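Local coordinates for protein glycoside hydrolase family 31 (Trueperella pyogenes, PDB 5I0F) that degrades cycloalternan, probably cleaving its alpha-glucosidic linkages through a covalent glycosyl-enzyme intermediate, at residues Val456-Glu470 against Leu503-Ser517. Sequence-based numbering, arbitrary orientation.
Sequences VEDLDIDGFKTDGGE and LLRSAGKYPVTFSRS. With BGC (beta-D-glucopyranose), chain C; GLC (alpha-D-glucopyranose), chain B.
Neighbouring parallel strands 463-466 and 513-515 pair in the barrel wall, and the loops at their C-terminal ends meet beside the bound sugars. F464 N donates to V512 O (3.1 Å) and F464 O accepts from F514 N (2.9 Å), fixing the parallel register around F464. On the barrel-facing side the extended chain of K465 runs alongside the F514 ring; its NZ is salt-bridged to E330 and bonds weakly to BGC O3. On the other side, where Y500 of helix 485-506 covers the strands, T466 OG1 meets S515 OG at 2.7 Å. The pair forms the fourth and fifth strands of the family 31 TIM barrel, whose catalytic centre lies at the C-terminal strand ends. There D467 is the nucleophile trapped in the covalent intermediate, its OD2 bonded to BGC C1 at 1.4 Å. D467 OD1 lies over one face of the R516 guanidinium, the carboxylate turned 87° from it, and also receives G468 N. R516 grips E470 side-on, NE to OE2 (2.7 Å) and NH2 to OE1 (3.0 Å), which fixes the guanidinium's rotation and aims NH1 at BGC O2 and GLC O4. A turn about the CB-CG bond of E470 (chi2 89°) brings its carboxylate to the guanidinium, making E470 a second-shell partner of the sugar-binding arginine. S517 OG donates to G468 O, and a water joins that carbonyl to T466 O and R516 N. At the barrel's opposite end, V456 CG1 packs tightly on A507 CB and K509 CD, while K509 NZ reaches D460 OD1 at 2.9 Å from above the carboxylate plane and D462 OD1 at 3.5 Å, a longer salt bridge; the other carboxylate oxygen of D462 bonds H378.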
ATOM      1  N   VAL A 456      20.559 -14.955  -2.013  1.00 21.69           N
ATOM      2  CA  VAL A 456      20.230 -15.307  -3.380  1.00 22.66           C
ATOM      3  C   VAL A 456      21.373 -16.134  -4.004  1.00 23.89           C
ATOM      4  O   VAL A 456      21.117 -17.182  -4.578  1.00 24.19           O
ATOM      5  CB  VAL A 456      19.917 -14.068  -4.232  1.00 23.08           C
ATOM      6  CG1 VAL A 456      19.499 -14.482  -5.616  1.00 23.85           C
ATOM      7  CG2 VAL A 456      18.767 -13.260  -3.620  1.00 23.00           C
ATOM      8  N   GLU A 457      22.613 -15.670  -3.890  1.00 24.13           N
ATOM      9  CA  GLU A 457      23.729 -16.302  -4.608  1.00 25.85           C
ATOM     10  C   GLU A 457      24.208 -17.599  -3.975  1.00 26.04           C
ATOM     11  O   GLU A 457      24.570 -18.514  -4.706  1.00 26.88           O
ATOM     12  CB  GLU A 457      24.902 -15.331  -4.792  1.00 26.98           C
ATOM     13  CG  GLU A 457      24.548 -14.189  -5.719  1.00 28.36           C
ATOM     14  CD  GLU A 457      25.728 -13.336  -6.120  1.00 30.41           C
ATOM     15  OE1 GLU A 457      26.843 -13.466  -5.533  1.00 32.69           O
ATOM     16  OE2 GLU A 457      25.521 -12.514  -7.024  1.00 31.11           O
ATOM     17  N   ASP A 458      24.218 -17.668  -2.640  1.00 25.58           N
ATOM     18  CA  ASP A 458      24.734 -18.820  -1.903  1.00 26.57           C
ATOM     19  C   ASP A 458      23.593 -19.741  -1.449  1.00 25.87           C
ATOM     20  O   ASP A 458      23.658 -20.930  -1.711  1.00 26.39           O
ATOM     21  CB  ASP A 458      25.652 -18.379  -0.737  1.00 27.29           C
ATOM     22  CG  ASP A 458      26.823 -17.500  -1.207  1.00 28.62           C
ATOM     23  OD1 ASP A 458      27.171 -17.608  -2.406  1.00 30.59           O
ATOM     24  OD2 ASP A 458      27.408 -16.699  -0.419  1.00 28.51           O
ATOM     25  N   LEU A 459      22.560 -19.212  -0.809  1.00 24.51           N
ATOM     26  CA  LEU A 459      21.434 -20.043  -0.351  1.00 24.18           C
ATOM     27  C   LEU A 459      20.377 -20.369  -1.426  1.00 23.66           C
ATOM     28  O   LEU A 459      19.616 -21.327  -1.266  1.00 23.53           O
ATOM     29  CB  LEU A 459      20.779 -19.412   0.872  1.00 24.45           C
ATOM     30  CG  LEU A 459      21.657 -19.342   2.118  1.00 25.64           C
ATOM     31  CD1 LEU A 459      20.849 -18.779   3.289  1.00 25.56           C
ATOM     32  CD2 LEU A 459      22.238 -20.692   2.482  1.00 26.38           C
ATOM     33  N   ASP A 460      20.352 -19.587  -2.507  1.00 22.85           N
ATOM     34  CA  ASP A 460      19.546 -19.849  -3.701  1.00 23.18           C
ATOM     35  C   ASP A 460      18.048 -19.553  -3.511  1.00 22.12           C
ATOM     36  O   ASP A 460      17.220 -20.188  -4.138  1.00 21.53           O
ATOM     37  CB  ASP A 460      19.787 -21.276  -4.232  1.00 24.21           C
ATOM     38  CG  ASP A 460      19.410 -21.447  -5.709  1.00 25.49           C
ATOM     39  OD1 ASP A 460      19.541 -20.482  -6.504  1.00 25.85           O
ATOM     40  OD2 ASP A 460      18.984 -22.571  -6.070  1.00 25.70           O
ATOM     41  N   ILE A 461      17.698 -18.565  -2.688  1.00 21.28           N
ATOM     42  CA  ILE A 461      16.300 -18.155  -2.610  1.00 20.95           C
ATOM     43  C   ILE A 461      15.834 -17.513  -3.922  1.00 20.76           C
ATOM     44  O   ILE A 461      16.639 -17.074  -4.756  1.00 20.56           O
ATOM     45  CB  ILE A 461      15.983 -17.226  -1.422  1.00 21.42           C
ATOM     46  CG1 ILE A 461      16.563 -15.847  -1.596  1.00 21.95           C
ATOM     47  CG2 ILE A 461      16.427 -17.828  -0.091  1.00 21.59           C
ATOM     48  CD1 ILE A 461      15.954 -14.866  -0.628  1.00 22.40           C
ATOM     49  N   ASP A 462      14.514 -17.466  -4.097  1.00 20.45           N
ATOM     50  CA  ASP A 462      13.906 -17.134  -5.373  1.00 20.09           C
ATOM     51  C   ASP A 462      13.219 -15.767  -5.402  1.00 19.87           C
ATOM     52  O   ASP A 462      12.716 -15.343  -6.446  1.00 20.33           O
ATOM     53  CB  ASP A 462      12.887 -18.204  -5.708  1.00 20.26           C
ATOM     54  CG  ASP A 462      13.505 -19.572  -5.744  1.00 20.60           C
ATOM     55  OD1 ASP A 462      14.256 -19.800  -6.685  1.00 19.94           O
ATOM     56  OD2 ASP A 462      13.241 -20.405  -4.835  1.00 21.01           O
ATOM     57  N   GLY A 463      13.173 -15.086  -4.270  1.00 18.94           N
ATOM     58  CA  GLY A 463      12.541 -13.785  -4.235  1.00 18.32           C
ATOM     59  C   GLY A 463      12.353 -13.268  -2.838  1.00 17.30           C
ATOM     60  O   GLY A 463      12.717 -13.942  -1.849  1.00 16.54           O
ATOM     61  N   PHE A 464      11.745 -12.085  -2.763  1.00 16.51           N
ATOM     62  CA  PHE A 464      11.548 -11.398  -1.497  1.00 16.42           C
ATOM     63  C   PHE A 464      10.129 -10.872  -1.319  1.00 16.25           C
ATOM     64  O   PHE A 464       9.538 -10.346  -2.269  1.00 15.93           O
ATOM     65  CB  PHE A 464      12.529 -10.222  -1.388  1.00 17.00           C
ATOM     66  CG  PHE A 464      13.980 -10.631  -1.343  1.00 17.30           C
ATOM     67  CD1 PHE A 464      14.574 -10.989  -0.144  1.00 17.35           C
ATOM     68  CD2 PHE A 464      14.767 -10.587  -2.503  1.00 17.75           C
ATOM     69  CE1 PHE A 464      15.928 -11.328  -0.100  1.00 18.13           C
ATOM     70  CE2 PHE A 464      16.099 -10.936  -2.470  1.00 18.03           C
ATOM     71  CZ  PHE A 464      16.681 -11.302  -1.278  1.00 18.40           C
ATOM     72  N   LYS A 465       9.585 -11.024  -0.109  1.00 15.82           N
ATOM     73  CA  LYS A 465       8.371 -10.322   0.294  1.00 15.98           C
ATOM     74  C   LYS A 465       8.793  -8.982   0.891  1.00 16.01           C
ATOM     75  O   LYS A 465       9.136  -8.903   2.080  1.00 16.86           O
ATOM     76  CB  LYS A 465       7.563 -11.135   1.304  1.00 15.95           C
ATOM     77  CG  LYS A 465       6.241 -10.468   1.671  1.00 16.08           C
ATOM     78  CD  LYS A 465       5.348 -11.377   2.489  1.00 16.63           C
ATOM     79  CE  LYS A 465       4.020 -10.694   2.773  1.00 16.74           C
ATOM     80  NZ  LYS A 465       3.080 -11.593   3.503  1.00 16.97           N
ATOM     81  N   THR A 466       8.765  -7.960   0.050  1.00 16.34           N
ATOM     82  CA  THR A 466       9.229  -6.621   0.350  1.00 16.73           C
ATOM     83  C   THR A 466       8.071  -5.874   0.991  1.00 16.31           C
ATOM     84  O   THR A 466       7.392  -5.105   0.349  1.00 16.12           O
ATOM     85  CB  THR A 466       9.740  -5.940  -0.948  1.00 17.13           C
ATOM     86  OG1 THR A 466       8.947  -6.369  -2.062  1.00 17.58           O
ATOM     87  CG2 THR A 466      11.184  -6.329  -1.219  1.00 17.34           C
ATOM     88  N   ASP A 467       7.861  -6.141   2.275  1.00 16.05           N
ATOM     89  CA  ASP A 467       6.788  -5.565   3.072  1.00 16.50           C
ATOM     90  C   ASP A 467       7.140  -4.124   3.497  1.00 16.68           C
ATOM     91  O   ASP A 467       8.298  -3.711   3.433  1.00 16.72           O
ATOM     92  CB  ASP A 467       6.584  -6.471   4.309  1.00 17.31           C
ATOM     93  CG  ASP A 467       5.245  -6.295   5.000  1.00 18.33           C
ATOM     94  OD1 ASP A 467       4.371  -5.533   4.561  1.00 18.62           O
ATOM     95  OD2 ASP A 467       5.049  -6.993   6.041  1.00 21.20           O
ATOM     96  N   GLY A 468       6.138  -3.371   3.908  1.00 16.47           N
ATOM     97  CA  GLY A 468       6.324  -1.972   4.297  1.00 17.46           C
ATOM     98  C   GLY A 468       6.649  -1.015   3.155  1.00 17.76           C
ATOM     99  O   GLY A 468       6.206  -1.202   2.035  1.00 17.64           O
ATOM    100  N   GLY A 469       7.386   0.041   3.468  1.00 18.28           N
ATOM    101  CA  GLY A 469       7.750   1.091   2.513  1.00 18.62           C
ATOM    102  C   GLY A 469       6.994   2.411   2.668  1.00 18.90           C
ATOM    103  O   GLY A 469       7.290   3.374   1.939  1.00 18.94           O
ATOM    104  N   GLU A 470       6.061   2.466   3.627  1.00 18.98           N
ATOM    105  CA  GLU A 470       5.192   3.648   3.852  1.00 18.93           C
ATOM    106  C   GLU A 470       5.703   4.538   4.984  1.00 19.41           C
ATOM    107  O   GLU A 470       5.005   5.440   5.394  1.00 20.14           O
ATOM    108  CB  GLU A 470       3.765   3.228   4.210  1.00 19.03           C
ATOM    109  CG  GLU A 470       3.201   2.063   3.393  1.00 18.51           C
ATOM    110  CD  GLU A 470       3.482   0.669   3.959  1.00 18.84           C
ATOM    111  OE1 GLU A 470       4.185   0.517   5.000  1.00 18.95           O
ATOM    112  OE2 GLU A 470       2.977  -0.314   3.354  1.00 18.61           O
ATOM    113  N   LEU A 503      18.624  -6.733  -7.456  1.00 20.63           N
ATOM    114  CA  LEU A 503      19.439  -7.775  -6.814  1.00 20.82           C
ATOM    115  C   LEU A 503      19.207  -9.127  -7.470  1.00 20.45           C
ATOM    116  O   LEU A 503      20.148  -9.798  -7.871  1.00 20.22           O
ATOM    117  CB  LEU A 503      19.174  -7.849  -5.298  1.00 20.40           C
ATOM    118  CG  LEU A 503      19.856  -9.001  -4.559  1.00 20.67           C
ATOM    119  CD1 LEU A 503      21.373  -8.883  -4.700  1.00 21.34           C
ATOM    120  CD2 LEU A 503      19.407  -9.065  -3.104  1.00 20.11           C
ATOM    121  N   LEU A 504      17.935  -9.490  -7.612  1.00 20.23           N
ATOM    122  CA  LEU A 504      17.571 -10.769  -8.207  1.00 20.47           C
ATOM    123  C   LEU A 504      18.044 -10.917  -9.659  1.00 21.48           C
ATOM    124  O   LEU A 504      18.661 -11.919 -10.012  1.00 21.28           O
ATOM    125  CB  LEU A 504      16.074 -10.966  -8.111  1.00 19.95           C
ATOM    126  CG  LEU A 504      15.575 -11.228  -6.669  1.00 19.39           C
ATOM    127  CD1 LEU A 504      14.099 -10.907  -6.560  1.00 18.92           C
ATOM    128  CD2 LEU A 504      15.833 -12.657  -6.231  1.00 19.45           C
ATOM    129  N   ARG A 505      17.773  -9.902 -10.470  1.00 22.41           N
ATOM    130  CA  ARG A 505      18.264  -9.847 -11.844  1.00 24.33           C
ATOM    131  C   ARG A 505      19.771 -10.014 -11.909  1.00 24.87           C
ATOM    132  O   ARG A 505      20.244 -10.745 -12.772  1.00 25.37           O
ATOM    133  CB  ARG A 505      17.892  -8.526 -12.535  1.00 25.31           C
ATOM    134  CG  ARG A 505      16.426  -8.346 -12.872  1.00 26.32           C
ATOM    135  CD  ARG A 505      16.219  -6.963 -13.470  1.00 28.39           C
ATOM    136  NE  ARG A 505      14.804  -6.651 -13.602  1.00 30.03           N
ATOM    137  CZ  ARG A 505      14.071  -5.900 -12.768  1.00 30.99           C
ATOM    138  NH1 ARG A 505      14.582  -5.297 -11.683  1.00 30.08           N
ATOM    139  NH2 ARG A 505      12.774  -5.728 -13.047  1.00 32.49           N
ATOM    140  N   SER A 506      20.513  -9.346 -11.013  1.00 24.55           N
ATOM    141  CA  SER A 506      21.991  -9.428 -11.007  1.00 25.11           C
ATOM    142  C   SER A 506      22.514 -10.810 -10.656  1.00 25.20           C
ATOM    143  O   SER A 506      23.644 -11.149 -11.004  1.00 24.94           O
ATOM    144  CB  SER A 506      22.638  -8.375 -10.066  1.00 25.06           C
ATOM    145  OG  SER A 506      22.501  -8.726  -8.699  1.00 25.19           O
ATOM    146  N   ALA A 507      21.692 -11.597  -9.955  1.00 25.43           N
ATOM    147  CA  ALA A 507      22.025 -12.937  -9.560  1.00 26.00           C
ATOM    148  C   ALA A 507      21.433 -14.009 -10.478  1.00 26.58           C
ATOM    149  O   ALA A 507      21.370 -15.176 -10.078  1.00 27.27           O
ATOM    150  CB  ALA A 507      21.543 -13.163  -8.124  1.00 25.65           C
ATOM    151  N   GLY A 508      20.991 -13.646 -11.684  1.00 26.29           N
ATOM    152  CA  GLY A 508      20.494 -14.629 -12.637  1.00 26.53           C
ATOM    153  C   GLY A 508      19.068 -15.104 -12.418  1.00 26.14           C
ATOM    154  O   GLY A 508      18.685 -16.147 -12.940  1.00 26.55           O
ATOM    155  N   LYS A 509      18.255 -14.328 -11.702  1.00 25.41           N
ATOM    156  CA  LYS A 509      16.904 -14.747 -11.366  1.00 25.03           C
ATOM    157  C   LYS A 509      15.839 -13.752 -11.841  1.00 24.33           C
ATOM    158  O   LYS A 509      16.139 -12.587 -12.090  1.00 24.10           O
ATOM    159  CB  LYS A 509      16.819 -14.949  -9.846  1.00 25.12           C
ATOM    160  CG  LYS A 509      17.651 -16.133  -9.384  1.00 26.38           C
ATOM    161  CD  LYS A 509      17.629 -16.226  -7.890  1.00 27.20           C
ATOM    162  CE  LYS A 509      18.397 -17.442  -7.387  1.00 28.14           C
ATOM    163  NZ  LYS A 509      17.484 -18.594  -7.274  1.00 28.62           N
ATOM    164  N   TYR A 510      14.597 -14.222 -11.958  1.00 22.83           N
ATOM    165  CA  TYR A 510      13.463 -13.329 -12.190  1.00 22.66           C
ATOM    166  C   TYR A 510      13.251 -12.380 -10.992  1.00 22.10           C
ATOM    167  O   TYR A 510      13.495 -12.774  -9.857  1.00 22.15           O
ATOM    168  CB  TYR A 510      12.184 -14.135 -12.369  1.00 23.10           C
ATOM    169  CG  TYR A 510      12.007 -14.736 -13.737  1.00 23.84           C
ATOM    170  CD1 TYR A 510      11.322 -14.049 -14.724  1.00 24.88           C
ATOM    171  CD2 TYR A 510      12.470 -16.004 -14.019  1.00 24.58           C
ATOM    172  CE1 TYR A 510      11.126 -14.613 -15.986  1.00 25.82           C
ATOM    173  CE2 TYR A 510      12.291 -16.575 -15.266  1.00 25.72           C
ATOM    174  CZ  TYR A 510      11.617 -15.873 -16.243  1.00 26.56           C
ATOM    175  OH  TYR A 510      11.438 -16.454 -17.476  1.00 28.13           O
ATOM    176  N   PRO A 511      12.774 -11.151 -11.235  1.00 21.97           N
ATOM    177  CA  PRO A 511      12.628 -10.146 -10.174  1.00 21.94           C
ATOM    178  C   PRO A 511      11.316 -10.336  -9.417  1.00 20.70           C
ATOM    179  O   PRO A 511      10.406  -9.497  -9.470  1.00 20.74           O
ATOM    180  CB  PRO A 511      12.645  -8.828 -10.957  1.00 22.19           C
ATOM    181  CG  PRO A 511      11.967  -9.192 -12.255  1.00 22.67           C
ATOM    182  CD  PRO A 511      12.519 -10.565 -12.570  1.00 22.89           C
ATOM    183  N   VAL A 512      11.224 -11.457  -8.718  1.00 20.58           N
ATOM    184  CA  VAL A 512      10.026 -11.803  -7.998  1.00 19.88           C
ATOM    185  C   VAL A 512      10.107 -11.127  -6.621  1.00 19.51           C
ATOM    186  O   VAL A 512      10.643 -11.698  -5.658  1.00 19.70           O
ATOM    187  CB  VAL A 512       9.838 -13.324  -7.917  1.00 19.90           C
ATOM    188  CG1 VAL A 512       8.584 -13.650  -7.121  1.00 20.07           C
ATOM    189  CG2 VAL A 512       9.718 -13.923  -9.322  1.00 20.47           C
ATOM    190  N   THR A 513       9.619  -9.894  -6.564  1.00 18.57           N
ATOM    191  CA  THR A 513       9.312  -9.216  -5.310  1.00 18.24           C
ATOM    192  C   THR A 513       7.803  -9.223  -5.085  1.00 18.05           C
ATOM    193  O   THR A 513       7.036  -9.275  -6.043  1.00 17.98           O
ATOM    194  CB  THR A 513       9.819  -7.761  -5.288  1.00 18.34           C
ATOM    195  OG1 THR A 513       9.226  -6.995  -6.358  1.00 18.24           O
ATOM    196  CG2 THR A 513      11.311  -7.747  -5.429  1.00 18.98           C
ATOM    197  N   PHE A 514       7.386  -9.161  -3.831  1.00 17.31           N
ATOM    198  CA  PHE A 514       5.974  -9.261  -3.445  1.00 17.44           C
ATOM    199  C   PHE A 514       5.767  -8.146  -2.415  1.00 16.98           C
ATOM    200  O   PHE A 514       6.225  -8.277  -1.271  1.00 15.94           O
ATOM    201  CB  PHE A 514       5.749 -10.658  -2.847  1.00 17.86           C
ATOM    202  CG  PHE A 514       4.311 -11.052  -2.587  1.00 18.69           C
ATOM    203  CD1 PHE A 514       3.348 -10.993  -3.573  1.00 19.51           C
ATOM    204  CD2 PHE A 514       3.954 -11.578  -1.349  1.00 19.38           C
ATOM    205  CE1 PHE A 514       2.041 -11.408  -3.319  1.00 20.10           C
ATOM    206  CE2 PHE A 514       2.661 -12.026  -1.092  1.00 19.90           C
ATOM    207  CZ  PHE A 514       1.699 -11.935  -2.076  1.00 19.67           C
ATOM    208  N   SER A 515       5.089  -7.068  -2.832  1.00 16.31           N
ATOM    209  CA  SER A 515       4.957  -5.813  -2.057  1.00 16.44           C
ATOM    210  C   SER A 515       3.498  -5.466  -1.814  1.00 16.08           C
ATOM    211  O   SER A 515       2.643  -5.961  -2.511  1.00 15.86           O
ATOM    212  CB  SER A 515       5.582  -4.640  -2.825  1.00 16.28           C
ATOM    213  OG  SER A 515       6.904  -4.935  -3.210  1.00 16.57           O
ATOM    214  N   ARG A 516       3.229  -4.646  -0.791  1.00 15.88           N
ATOM    215  CA  ARG A 516       1.901  -4.091  -0.556  1.00 16.32           C
ATOM    216  C   ARG A 516       1.816  -2.619  -0.925  1.00 16.79           C
ATOM    217  O   ARG A 516       0.730  -2.144  -1.235  1.00 16.55           O
ATOM    218  CB  ARG A 516       1.426  -4.278   0.901  1.00 16.62           C
ATOM    219  CG  ARG A 516       2.280  -3.530   1.929  1.00 16.88           C
ATOM    220  CD  ARG A 516       1.887  -3.827   3.375  1.00 17.29           C
ATOM    221  NE  ARG A 516       2.545  -2.859   4.260  1.00 17.61           N
ATOM    222  CZ  ARG A 516       2.548  -2.909   5.592  1.00 18.29           C
ATOM    223  NH1 ARG A 516       1.980  -3.912   6.252  1.00 18.28           N
ATOM    224  NH2 ARG A 516       3.127  -1.943   6.289  1.00 18.60           N
ATOM    225  N   SER A 517       2.924  -1.885  -0.862  1.00 17.66           N
ATOM    226  CA  SER A 517       2.863  -0.470  -1.157  1.00 18.28           C
ATOM    227  C   SER A 517       3.530  -0.147  -2.487  1.00 17.63           C
ATOM    228  O   SER A 517       4.353  -0.903  -3.020  1.00 16.38           O
ATOM    229  CB  SER A 517       3.422   0.393  -0.020  1.00 19.88           C
ATOM    230  OG  SER A 517       4.815   0.198   0.107  1.00 22.86           O
TER
HETATM  231  C2  BGC C   1       2.512  -7.647   6.288  1.00 18.23           C
HETATM  232  C3  BGC C   1       2.008  -8.992   6.842  1.00 17.77           C
HETATM  233  C4  BGC C   1       3.146  -9.690   7.579  1.00 18.43           C
HETATM  234  C5  BGC C   1       3.740  -8.780   8.665  1.00 19.02           C
HETATM  235  C6  BGC C   1       4.995  -9.432   9.231  1.00 19.27           C
HETATM  236  C1  BGC C   1       3.844  -7.070   6.833  1.00 19.92           C
HETATM  237  O2  BGC C   1       1.552  -6.727   5.731  1.00 16.64           O
HETATM  238  O3  BGC C   1       1.498  -9.804   5.781  1.00 17.48           O
HETATM  239  O4  BGC C   1       2.682 -10.920   8.169  1.00 17.01           O
HETATM  240  O5  BGC C   1       4.065  -7.443   8.205  1.00 19.44           O
HETATM  241  O6  BGC C   1       5.450  -8.730  10.393  1.00 19.74           O
HETATM  242  C1  GLC B   2       0.749  -5.680  12.444  1.00 25.41           C
HETATM  243  C2  GLC B   2       0.601  -6.292  11.049  1.00 24.85           C
HETATM  244  C3  GLC B   2       1.671  -5.751  10.109  1.00 24.05           C
HETATM  245  C4  GLC B   2       1.584  -4.233  10.062  1.00 23.69           C
HETATM  246  C5  GLC B   2       1.779  -3.717  11.491  1.00 24.16           C
HETATM  247  C6  GLC B   2       1.740  -2.201  11.589  1.00 24.21           C
HETATM  248  O2  GLC B   2       0.670  -7.717  11.144  1.00 23.26           O
HETATM  249  O3  GLC B   2       1.475  -6.301   8.796  1.00 23.19           O
HETATM  250  O4  GLC B   2       2.574  -3.702   9.158  1.00 22.41           O
HETATM  251  O5  GLC B   2       0.769  -4.253  12.367  1.00 25.23           O
HETATM  252  O6  GLC B   2       0.415  -1.683  11.392  1.00 24.36           O
HETATM  253  O   HOH W   1      13.210 -15.522  -9.043  1.00 22.63           O
HETATM  254  O   HOH W   2       5.436  -3.261   0.503  1.00 18.77           O